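Local coordinates for protein soluble lytic murein transglycosylase (PDB 5OHU) that probably cleaves the glycosidic bonds of peptidoglycan as a lytic transglycosylase of the Slt family, turning over the bacterial cell wall, at residues A[246-260]-A[276-290]. Residues are numbered along the deposited sequence; the frame is centred on the assembly and turned at random.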
ATOM      1  N   ARG A 246     -14.086 -18.059  -8.879  1.00 18.29           N
ATOM      2  CA  ARG A 246     -13.230 -16.902  -8.617  1.00 18.83           C
ATOM      3  C   ARG A 246     -12.093 -17.276  -7.682  1.00 23.09           C
ATOM      4  O   ARG A 246     -10.949 -16.844  -7.873  1.00 30.44           O
ATOM      5  CB  ARG A 246     -14.052 -15.748  -8.030  1.00 22.93           C
ATOM      6  CG  ARG A 246     -14.429 -14.690  -9.074  1.00 34.00           C
ATOM      7  CD  ARG A 246     -15.893 -14.327  -9.030  1.00 43.97           C
ATOM      8  NE  ARG A 246     -16.371 -14.117  -7.666  1.00 57.32           N
ATOM      9  CZ  ARG A 246     -17.633 -14.290  -7.273  1.00 64.35           C
ATOM     10  NH1 ARG A 246     -18.561 -14.681  -8.147  1.00 65.83           N
ATOM     11  NH2 ARG A 246     -17.952 -14.076  -6.002  1.00 59.42           N
ATOM     12  N   ARG A 247     -12.392 -18.079  -6.663  1.00 18.69           N
ATOM     13  CA  ARG A 247     -11.347 -18.553  -5.765  1.00 15.59           C
ATOM     14  C   ARG A 247     -10.371 -19.445  -6.520  1.00 23.40           C
ATOM     15  O   ARG A 247      -9.154 -19.231  -6.480  1.00 20.15           O
ATOM     16  CB  ARG A 247     -11.995 -19.291  -4.586  1.00 16.55           C
ATOM     17  CG  ARG A 247     -11.040 -19.941  -3.577  1.00 23.79           C
ATOM     18  CD  ARG A 247     -10.301 -18.951  -2.662  1.00 26.26           C
ATOM     19  NE  ARG A 247     -11.115 -17.823  -2.203  1.00 28.02           N
ATOM     20  CZ  ARG A 247     -11.841 -17.821  -1.084  1.00 31.69           C
ATOM     21  NH1 ARG A 247     -11.881 -18.893  -0.311  1.00 26.58           N
ATOM     22  NH2 ARG A 247     -12.523 -16.736  -0.730  1.00 32.66           N
ATOM     23  N   LEU A 248     -10.900 -20.421  -7.265  1.00 22.36           N
ATOM     24  CA  LEU A 248     -10.055 -21.363  -7.991  1.00 17.17           C
ATOM     25  C   LEU A 248      -9.157 -20.664  -8.996  1.00 15.04           C
ATOM     26  O   LEU A 248      -8.041 -21.133  -9.273  1.00 16.95           O
ATOM     27  CB  LEU A 248     -10.943 -22.389  -8.705  1.00 13.36           C
ATOM     28  CG  LEU A 248     -10.317 -23.610  -9.364  1.00 15.54           C
ATOM     29  CD1 LEU A 248      -9.583 -24.458  -8.323  1.00 13.40           C
ATOM     30  CD2 LEU A 248     -11.415 -24.420 -10.075  1.00 17.89           C
ATOM     31  N   ALA A 249      -9.626 -19.560  -9.573  1.00 12.94           N
ATOM     32  CA  ALA A 249      -8.819 -18.854 -10.560  1.00 21.51           C
ATOM     33  C   ALA A 249      -7.492 -18.365  -9.991  1.00 24.45           C
ATOM     34  O   ALA A 249      -6.544 -18.171 -10.751  1.00 23.69           O
ATOM     35  CB  ALA A 249      -9.599 -17.670 -11.120  1.00 15.09           C
ATOM     36  N   ARG A 250      -7.398 -18.179  -8.671  1.00 29.00           N
ATOM     37  CA  ARG A 250      -6.170 -17.644  -8.092  0.50 34.71           C
ATOM     38  C   ARG A 250      -5.003 -18.607  -8.276  1.00 37.05           C
ATOM     39  O   ARG A 250      -3.886 -18.183  -8.589  1.00 48.62           O
ATOM     40  CB  ARG A 250      -6.388 -17.323  -6.611  0.50 41.40           C
ATOM     41  CG  ARG A 250      -5.152 -16.791  -5.880  0.50 48.92           C
ATOM     42  CD  ARG A 250      -5.524 -16.135  -4.547  0.50 51.61           C
ATOM     43  NE  ARG A 250      -4.449 -16.218  -3.558  0.50 50.11           N
ATOM     44  CZ  ARG A 250      -4.362 -17.175  -2.639  0.50 44.03           C
ATOM     45  NH1 ARG A 250      -5.285 -18.126  -2.584  0.50 37.16           N
ATOM     46  NH2 ARG A 250      -3.356 -17.182  -1.773  0.50 45.38           N
ATOM     47  N   GLN A 251      -5.237 -19.905  -8.111  1.00 29.68           N
ATOM     48  CA  GLN A 251      -4.142 -20.860  -8.206  1.00 35.42           C
ATOM     49  C   GLN A 251      -4.223 -21.806  -9.399  1.00 39.17           C
ATOM     50  O   GLN A 251      -3.186 -22.344  -9.802  1.00 36.42           O
ATOM     51  CB  GLN A 251      -4.042 -21.690  -6.915  1.00 48.40           C
ATOM     52  CG  GLN A 251      -2.603 -22.019  -6.494  1.00 59.48           C
ATOM     53  CD  GLN A 251      -1.849 -20.815  -5.935  1.00 68.81           C
ATOM     54  OE1 GLN A 251      -2.377 -20.062  -5.113  1.00 73.62           O
ATOM     55  NE2 GLN A 251      -0.605 -20.633  -6.379  1.00 72.61           N
ATOM     56  N   ASP A 252      -5.406 -22.025  -9.981  1.00 31.53           N
ATOM     57  CA  ASP A 252      -5.541 -22.896 -11.146  1.00 27.42           C
ATOM     58  C   ASP A 252      -6.503 -22.284 -12.164  1.00 25.75           C
ATOM     59  O   ASP A 252      -7.612 -22.787 -12.390  1.00 19.32           O
ATOM     60  CB  ASP A 252      -5.988 -24.295 -10.723  1.00 30.28           C
ATOM     61  CG  ASP A 252      -5.734 -25.333 -11.802  1.00 36.76           C
ATOM     62  OD1 ASP A 252      -5.522 -24.944 -12.975  1.00 30.18           O
ATOM     63  OD2 ASP A 252      -5.763 -26.540 -11.487  1.00 44.43           O
ATOM     64  N   PRO A 253      -6.074 -21.211 -12.833  1.00 21.41           N
ATOM     65  CA  PRO A 253      -6.981 -20.539 -13.781  1.00 16.98           C
ATOM     66  C   PRO A 253      -7.372 -21.412 -14.963  1.00 19.85           C
ATOM     67  O   PRO A 253      -8.466 -21.235 -15.523  1.00 22.08           O
ATOM     68  CB  PRO A 253      -6.172 -19.316 -14.233  1.00 15.37           C
ATOM     69  CG  PRO A 253      -4.742 -19.694 -13.959  1.00 14.62           C
ATOM     70  CD  PRO A 253      -4.767 -20.540 -12.736  1.00 16.11           C
ATOM     71  N   GLU A 254      -6.512 -22.352 -15.360  1.00 21.66           N
ATOM     72  CA  GLU A 254      -6.863 -23.252 -16.457  1.00 25.26           C
ATOM     73  C   GLU A 254      -8.014 -24.164 -16.068  1.00 26.15           C
ATOM     74  O   GLU A 254      -8.959 -24.334 -16.847  1.00 24.86           O
ATOM     75  CB  GLU A 254      -5.656 -24.085 -16.903  1.00 30.13           C
ATOM     76  CG  GLU A 254      -4.472 -23.256 -17.407  1.00 46.59           C
ATOM     77  CD  GLU A 254      -3.603 -22.689 -16.277  1.00 64.95           C
ATOM     78  OE1 GLU A 254      -2.503 -22.151 -16.587  1.00 71.27           O
ATOM     79  OE2 GLU A 254      -4.004 -22.804 -15.081  1.00 69.52           O
ATOM     80  N   LYS A 255      -7.960 -24.753 -14.861  1.00 11.73           N
ATOM     81  CA  LYS A 255      -9.083 -25.558 -14.401  1.00 11.89           C
ATOM     82  C   LYS A 255     -10.338 -24.702 -14.237  1.00 16.72           C
ATOM     83  O   LYS A 255     -11.442 -25.135 -14.576  1.00 18.00           O
ATOM     84  CB  LYS A 255      -8.734 -26.264 -13.087  1.00 16.83           C
ATOM     85  CG  LYS A 255      -9.840 -27.190 -12.597  1.00 16.43           C
ATOM     86  CD  LYS A 255      -9.814 -27.363 -11.077  1.00 36.98           C
ATOM     87  CE  LYS A 255      -9.210 -28.713 -10.618  1.00 30.01           C
ATOM     88  NZ  LYS A 255      -9.960 -29.901 -11.121  1.00 36.30           N
ATOM     89  N   ALA A 256     -10.181 -23.472 -13.740  1.00 11.77           N
ATOM     90  CA  ALA A 256     -11.326 -22.595 -13.563  1.00 11.85           C
ATOM     91  C   ALA A 256     -11.990 -22.275 -14.894  1.00 11.96           C
ATOM     92  O   ALA A 256     -13.220 -22.208 -14.984  1.00 12.19           O
ATOM     93  CB  ALA A 256     -10.887 -21.313 -12.856  1.00 11.63           C
ATOM     94  N   LEU A 257     -11.188 -22.067 -15.936  1.00 11.84           N
ATOM     95  CA  LEU A 257     -11.735 -21.756 -17.252  1.00 14.82           C
ATOM     96  C   LEU A 257     -12.510 -22.938 -17.827  1.00 16.14           C
ATOM     97  O   LEU A 257     -13.606 -22.761 -18.376  1.00 15.04           O
ATOM     98  CB  LEU A 257     -10.605 -21.341 -18.206  1.00 13.17           C
ATOM     99  CG  LEU A 257     -11.073 -20.917 -19.605  1.00 17.75           C
ATOM    100  CD1 LEU A 257     -12.145 -19.850 -19.468  1.00 14.01           C
ATOM    101  CD2 LEU A 257      -9.931 -20.404 -20.433  1.00 14.26           C
ATOM    102  N   SER A 258     -11.955 -24.149 -17.724  1.00 13.01           N
ATOM    103  CA  SER A 258     -12.698 -25.323 -18.177  1.00 18.52           C
ATOM    104  C   SER A 258     -14.041 -25.424 -17.474  1.00 17.84           C
ATOM    105  O   SER A 258     -15.044 -25.801 -18.089  1.00 18.31           O
ATOM    106  CB  SER A 258     -11.902 -26.607 -17.928  1.00 12.69           C
ATOM    107  OG  SER A 258     -10.770 -26.653 -18.747  1.00 40.34           O
ATOM    108  N   LEU A 259     -14.076 -25.109 -16.178  1.00 12.81           N
ATOM    109  CA  LEU A 259     -15.311 -25.315 -15.434  1.00 16.68           C
ATOM    110  C   LEU A 259     -16.329 -24.236 -15.760  1.00 13.16           C
ATOM    111  O   LEU A 259     -17.534 -24.518 -15.846  1.00 15.79           O
ATOM    112  CB  LEU A 259     -15.021 -25.382 -13.941  1.00 12.94           C
ATOM    113  CG  LEU A 259     -14.280 -26.675 -13.587  1.00 17.88           C
ATOM    114  CD1 LEU A 259     -13.795 -26.614 -12.139  1.00 13.61           C
ATOM    115  CD2 LEU A 259     -15.212 -27.868 -13.784  1.00 16.78           C
ATOM    116  N   LEU A 260     -15.863 -22.998 -15.938  1.00 14.03           N
ATOM    117  CA  LEU A 260     -16.726 -21.947 -16.468  1.00 18.93           C
ATOM    118  C   LEU A 260     -17.339 -22.377 -17.790  1.00 21.74           C
ATOM    119  O   LEU A 260     -18.540 -22.193 -18.013  1.00 20.51           O
ATOM    120  CB  LEU A 260     -15.933 -20.652 -16.646  1.00 13.70           C
ATOM    121  CG  LEU A 260     -16.719 -19.514 -17.300  1.00 21.67           C
ATOM    122  CD1 LEU A 260     -17.905 -19.126 -16.429  1.00 17.47           C
ATOM    123  CD2 LEU A 260     -15.827 -18.292 -17.571  1.00 16.38           C
ATOM    124  N   ALA A 276     -17.638 -10.800 -13.693  1.00 18.89           N
ATOM    125  CA  ALA A 276     -16.651 -10.873 -12.623  1.00 17.10           C
ATOM    126  C   ALA A 276     -15.828 -12.145 -12.733  1.00 27.71           C
ATOM    127  O   ALA A 276     -14.597 -12.109 -12.635  1.00 29.00           O
ATOM    128  CB  ALA A 276     -17.336 -10.805 -11.254  1.00 15.75           C
ATOM    129  N   ILE A 277     -16.497 -13.288 -12.927  1.00 22.86           N
ATOM    130  CA  ILE A 277     -15.781 -14.550 -13.076  1.00 17.05           C
ATOM    131  C   ILE A 277     -14.789 -14.458 -14.226  1.00 20.47           C
ATOM    132  O   ILE A 277     -13.592 -14.746 -14.072  1.00 19.25           O
ATOM    133  CB  ILE A 277     -16.770 -15.706 -13.290  1.00 20.44           C
ATOM    134  CG1 ILE A 277     -17.700 -15.836 -12.087  1.00 31.89           C
ATOM    135  CG2 ILE A 277     -16.009 -16.988 -13.502  1.00 18.41           C
ATOM    136  CD1 ILE A 277     -18.861 -16.821 -12.324  1.00 34.49           C
ATOM    137  N   ALA A 278     -15.281 -14.043 -15.395  1.00 12.08           N
ATOM    138  CA  ALA A 278     -14.455 -13.984 -16.592  1.00 13.40           C
ATOM    139  C   ALA A 278     -13.258 -13.069 -16.390  1.00 23.26           C
ATOM    140  O   ALA A 278     -12.138 -13.394 -16.802  1.00 20.69           O
ATOM    141  CB  ALA A 278     -15.292 -13.505 -17.779  1.00 14.19           C
ATOM    142  N   ARG A 279     -13.469 -11.925 -15.746  1.00 25.72           N
ATOM    143  CA  ARG A 279     -12.363 -10.997 -15.555  1.00 26.62           C
ATOM    144  C   ARG A 279     -11.330 -11.557 -14.583  1.00 18.61           C
ATOM    145  O   ARG A 279     -10.123 -11.431 -14.824  1.00 21.12           O
ATOM    146  CB  ARG A 279     -12.892  -9.632 -15.113  1.00 26.68           C
ATOM    147  CG  ARG A 279     -13.613  -8.896 -16.263  1.00 28.25           C
ATOM    148  CD  ARG A 279     -13.980  -7.438 -15.902  1.00 30.39           C
ATOM    149  NE  ARG A 279     -14.915  -6.837 -16.857  1.00 37.09           N
ATOM    150  CZ  ARG A 279     -15.567  -5.694 -16.645  1.00 39.73           C
ATOM    151  NH1 ARG A 279     -15.391  -5.030 -15.510  1.00 45.67           N
ATOM    152  NH2 ARG A 279     -16.409  -5.220 -17.558  1.00 26.72           N
ATOM    153  N   GLU A 280     -11.768 -12.234 -13.518  1.00 16.93           N
ATOM    154  CA  GLU A 280     -10.787 -12.810 -12.597  1.00 21.08           C
ATOM    155  C   GLU A 280     -10.032 -13.970 -13.239  1.00 22.04           C
ATOM    156  O   GLU A 280      -8.815 -14.089 -13.070  1.00 20.07           O
ATOM    157  CB  GLU A 280     -11.457 -13.257 -11.297  1.00 29.02           C
ATOM    158  CG  GLU A 280     -10.463 -13.676 -10.221  1.00 53.39           C
ATOM    159  CD  GLU A 280      -9.315 -12.673 -10.043  1.00 75.94           C
ATOM    160  OE1 GLU A 280      -8.155 -13.014 -10.378  1.00 83.38           O
ATOM    161  OE2 GLU A 280      -9.570 -11.540  -9.576  1.00 74.40           O
ATOM    162  N   ILE A 281     -10.729 -14.833 -13.984  1.00 11.25           N
ATOM    163  CA  ILE A 281     -10.042 -15.892 -14.717  1.00 11.19           C
ATOM    164  C   ILE A 281      -9.125 -15.293 -15.783  1.00 22.43           C
ATOM    165  O   ILE A 281      -7.964 -15.702 -15.924  1.00 13.64           O
ATOM    166  CB  ILE A 281     -11.059 -16.878 -15.324  1.00 20.17           C
ATOM    167  CG1 ILE A 281     -11.755 -17.668 -14.202  1.00 17.53           C
ATOM    168  CG2 ILE A 281     -10.385 -17.841 -16.303  1.00 11.38           C
ATOM    169  CD1 ILE A 281     -12.923 -18.473 -14.675  1.00 11.78           C
ATOM    170  N   GLY A 282      -9.616 -14.295 -16.521  1.00 11.17           N
ATOM    171  CA  GLY A 282      -8.797 -13.699 -17.573  1.00 19.16           C
ATOM    172  C   GLY A 282      -7.517 -13.087 -17.029  1.00 19.18           C
ATOM    173  O   GLY A 282      -6.423 -13.309 -17.564  1.00 15.87           O
ATOM    174  N   LEU A 283      -7.644 -12.324 -15.940  1.00 13.37           N
ATOM    175  CA  LEU A 283      -6.483 -11.707 -15.310  0.52 13.44           C
ATOM    176  C   LEU A 283      -5.495 -12.753 -14.816  1.00 13.35           C
ATOM    177  O   LEU A 283      -4.282 -12.606 -14.994  1.00 19.33           O
ATOM    178  CB  LEU A 283      -6.930 -10.821 -14.151  0.52 10.83           C
ATOM    179  CG  LEU A 283      -7.423  -9.423 -14.513  0.52 10.96           C
ATOM    180  CD1 LEU A 283      -7.778  -8.674 -13.239  0.52 11.03           C
ATOM    181  CD2 LEU A 283      -6.321  -8.695 -15.276  0.52 10.91           C
ATOM    182  N   SER A 284      -5.984 -13.820 -14.197  1.00 12.32           N
ATOM    183  CA  SER A 284      -5.034 -14.808 -13.702  1.00 14.08           C
ATOM    184  C   SER A 284      -4.389 -15.589 -14.847  1.00 17.35           C
ATOM    185  O   SER A 284      -3.200 -15.922 -14.788  1.00 17.57           O
ATOM    186  CB  SER A 284      -5.716 -15.736 -12.695  1.00 16.56           C
ATOM    187  OG  SER A 284      -4.772 -16.629 -12.134  1.00 44.58           O
ATOM    188  N   LEU A 285      -5.135 -15.887 -15.907  1.00 10.59           N
ATOM    189  CA  LEU A 285      -4.494 -16.524 -17.056  1.00 10.55           C
ATOM    190  C   LEU A 285      -3.437 -15.611 -17.669  1.00 12.26           C
ATOM    191  O   LEU A 285      -2.364 -16.071 -18.071  1.00 13.63           O
ATOM    192  CB  LEU A 285      -5.532 -16.886 -18.119  1.00 20.27           C
ATOM    193  CG  LEU A 285      -6.389 -18.125 -17.901  1.00 21.45           C
ATOM    194  CD1 LEU A 285      -7.456 -18.235 -19.000  1.00 17.16           C
ATOM    195  CD2 LEU A 285      -5.507 -19.359 -17.859  1.00 17.62           C
ATOM    196  N   ALA A 286      -3.741 -14.317 -17.782  1.00 11.14           N
ATOM    197  CA  ALA A 286      -2.816 -13.402 -18.439  1.00 14.66           C
ATOM    198  C   ALA A 286      -1.524 -13.279 -17.659  1.00 15.66           C
ATOM    199  O   ALA A 286      -0.454 -13.151 -18.257  1.00 13.64           O
ATOM    200  CB  ALA A 286      -3.459 -12.022 -18.618  1.00 10.51           C
ATOM    201  N   LYS A 287      -1.596 -13.353 -16.331  1.00 13.38           N
ATOM    202  CA  LYS A 287      -0.383 -13.299 -15.530  1.00 17.41           C
ATOM    203  C   LYS A 287       0.443 -14.566 -15.660  1.00 15.95           C
ATOM    204  O   LYS A 287       1.612 -14.570 -15.263  1.00 21.64           O
ATOM    205  CB  LYS A 287      -0.715 -13.039 -14.055  1.00 10.30           C
ATOM    206  CG  LYS A 287      -0.908 -11.576 -13.735  1.00 13.16           C
ATOM    207  CD  LYS A 287      -1.766 -11.385 -12.464  1.00 12.65           C
ATOM    208  CE  LYS A 287      -1.976  -9.905 -12.201  1.00 14.57           C
ATOM    209  NZ  LYS A 287      -2.631  -9.658 -10.872  1.00 27.75           N
ATOM    210  N   ARG A 288      -0.107 -15.621 -16.245  1.00 16.19           N
ATOM    211  CA  ARG A 288       0.678 -16.793 -16.604  1.00 12.02           C
ATOM    212  C   ARG A 288       1.052 -16.789 -18.071  1.00 18.77           C
ATOM    213  O   ARG A 288       1.599 -17.782 -18.569  1.00 18.38           O
ATOM    214  CB  ARG A 288      -0.088 -18.064 -16.270  1.00 22.67           C
ATOM    215  CG  ARG A 288      -0.403 -18.177 -14.819  1.00 34.74           C
ATOM    216  CD  ARG A 288      -1.489 -19.168 -14.637  1.00 51.45           C
ATOM    217  NE  ARG A 288      -1.034 -20.410 -14.029  1.00 62.85           N
ATOM    218  CZ  ARG A 288      -0.981 -20.613 -12.718  1.00 69.62           C
ATOM    219  NH1 ARG A 288      -1.344 -19.650 -11.877  1.00 63.70           N
ATOM    220  NH2 ARG A 288      -0.566 -21.780 -12.249  1.00 80.33           N
ATOM    221  N   PHE A 289       0.741 -15.704 -18.780  1.00 12.32           N
ATOM    222  CA  PHE A 289       1.113 -15.553 -20.180  1.00 16.01           C
ATOM    223  C   PHE A 289       0.422 -16.584 -21.067  1.00 14.48           C
ATOM    224  O   PHE A 289       0.993 -17.081 -22.039  1.00 14.13           O
ATOM    225  CB  PHE A 289       2.640 -15.595 -20.328  1.00 12.06           C
ATOM    226  CG  PHE A 289       3.360 -14.737 -19.302  1.00 16.77           C
ATOM    227  CD1 PHE A 289       2.959 -13.415 -19.080  1.00  9.99           C
ATOM    228  CD2 PHE A 289       4.412 -15.252 -18.538  1.00 13.46           C
ATOM    229  CE1 PHE A 289       3.618 -12.617 -18.132  1.00 13.84           C
ATOM    230  CE2 PHE A 289       5.070 -14.458 -17.592  1.00 22.09           C
ATOM    231  CZ  PHE A 289       4.669 -13.139 -17.388  1.00 16.24           C
ATOM    232  N   ASP A 290      -0.826 -16.894 -20.752  1.00 23.69           N
ATOM    233  CA  ASP A 290      -1.582 -17.874 -21.514  1.00 16.51           C
ATOM    234  C   ASP A 290      -2.441 -17.113 -22.513  1.00 10.47           C
ATOM    235  O   ASP A 290      -3.282 -16.311 -22.089  1.00 13.04           O
ATOM    236  CB  ASP A 290      -2.443 -18.710 -20.569  1.00 16.35           C
ATOM    237  CG  ASP A 290      -3.240 -19.821 -21.276  1.00 17.58           C
ATOM    238  OD1 ASP A 290      -3.624 -19.695 -22.464  1.00 18.01           O
ATOM    239  OD2 ASP A 290      -3.466 -20.856 -20.610  1.00 18.25           O
TER
HETATM  240  O   HOH W   1      -1.454 -21.711 -18.933  1.00 47.70           O
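Ala249 and Ile281 bring their backbones together where helix 276-287 runs nearly parallel to helix 246-251, their axes 8.7 Å apart and 4° from alignment, while helix 253-260, turned back after Asp252, crosses the same partner at -146°. The result is a worked example of one helix packing against both arms of a helical hairpin, as in the alpha-solenoid scaffolds of Slt enzymes. Ile281 is the knob, held among Ala249, Ala256, Leu257 and Leu260: its CG1 meets Ala249 CB at 3.8 Å, whereas CG2, anti to the backbone N, lies against Leu257 CB. The bent chain of Arg246 carries CD against Ile277 CG1 at 3.9 Å, crossing it at about a right angle, while its guanidinium pairs with Glu190. Leu285 CD1 touches Leu257 CD2 at 3.6 Å, and its CD2 rests on Pro253 CB. Between the helices, Ser284 OG donates to Ala249 O at 2.7 Å, the hydroxyl oxygen tilted 24° from the carbonyl plane. Arg288 lays one guanidinium face over Pro253 CD, and its NE forms a long salt bridge of 3.4 Å with Glu254 OE1, carboxylate and guanidinium planes almost perpendicular. A water donates to both Glu254 OE1 and Asp290 OD2, bridging the carboxylates; Arg292 also pairs with Asp290. An apolar core thus joins the three helices, while a polar cluster lies at the turn and just past helix 276-287, where water and arginines probably offset the paired negative charges.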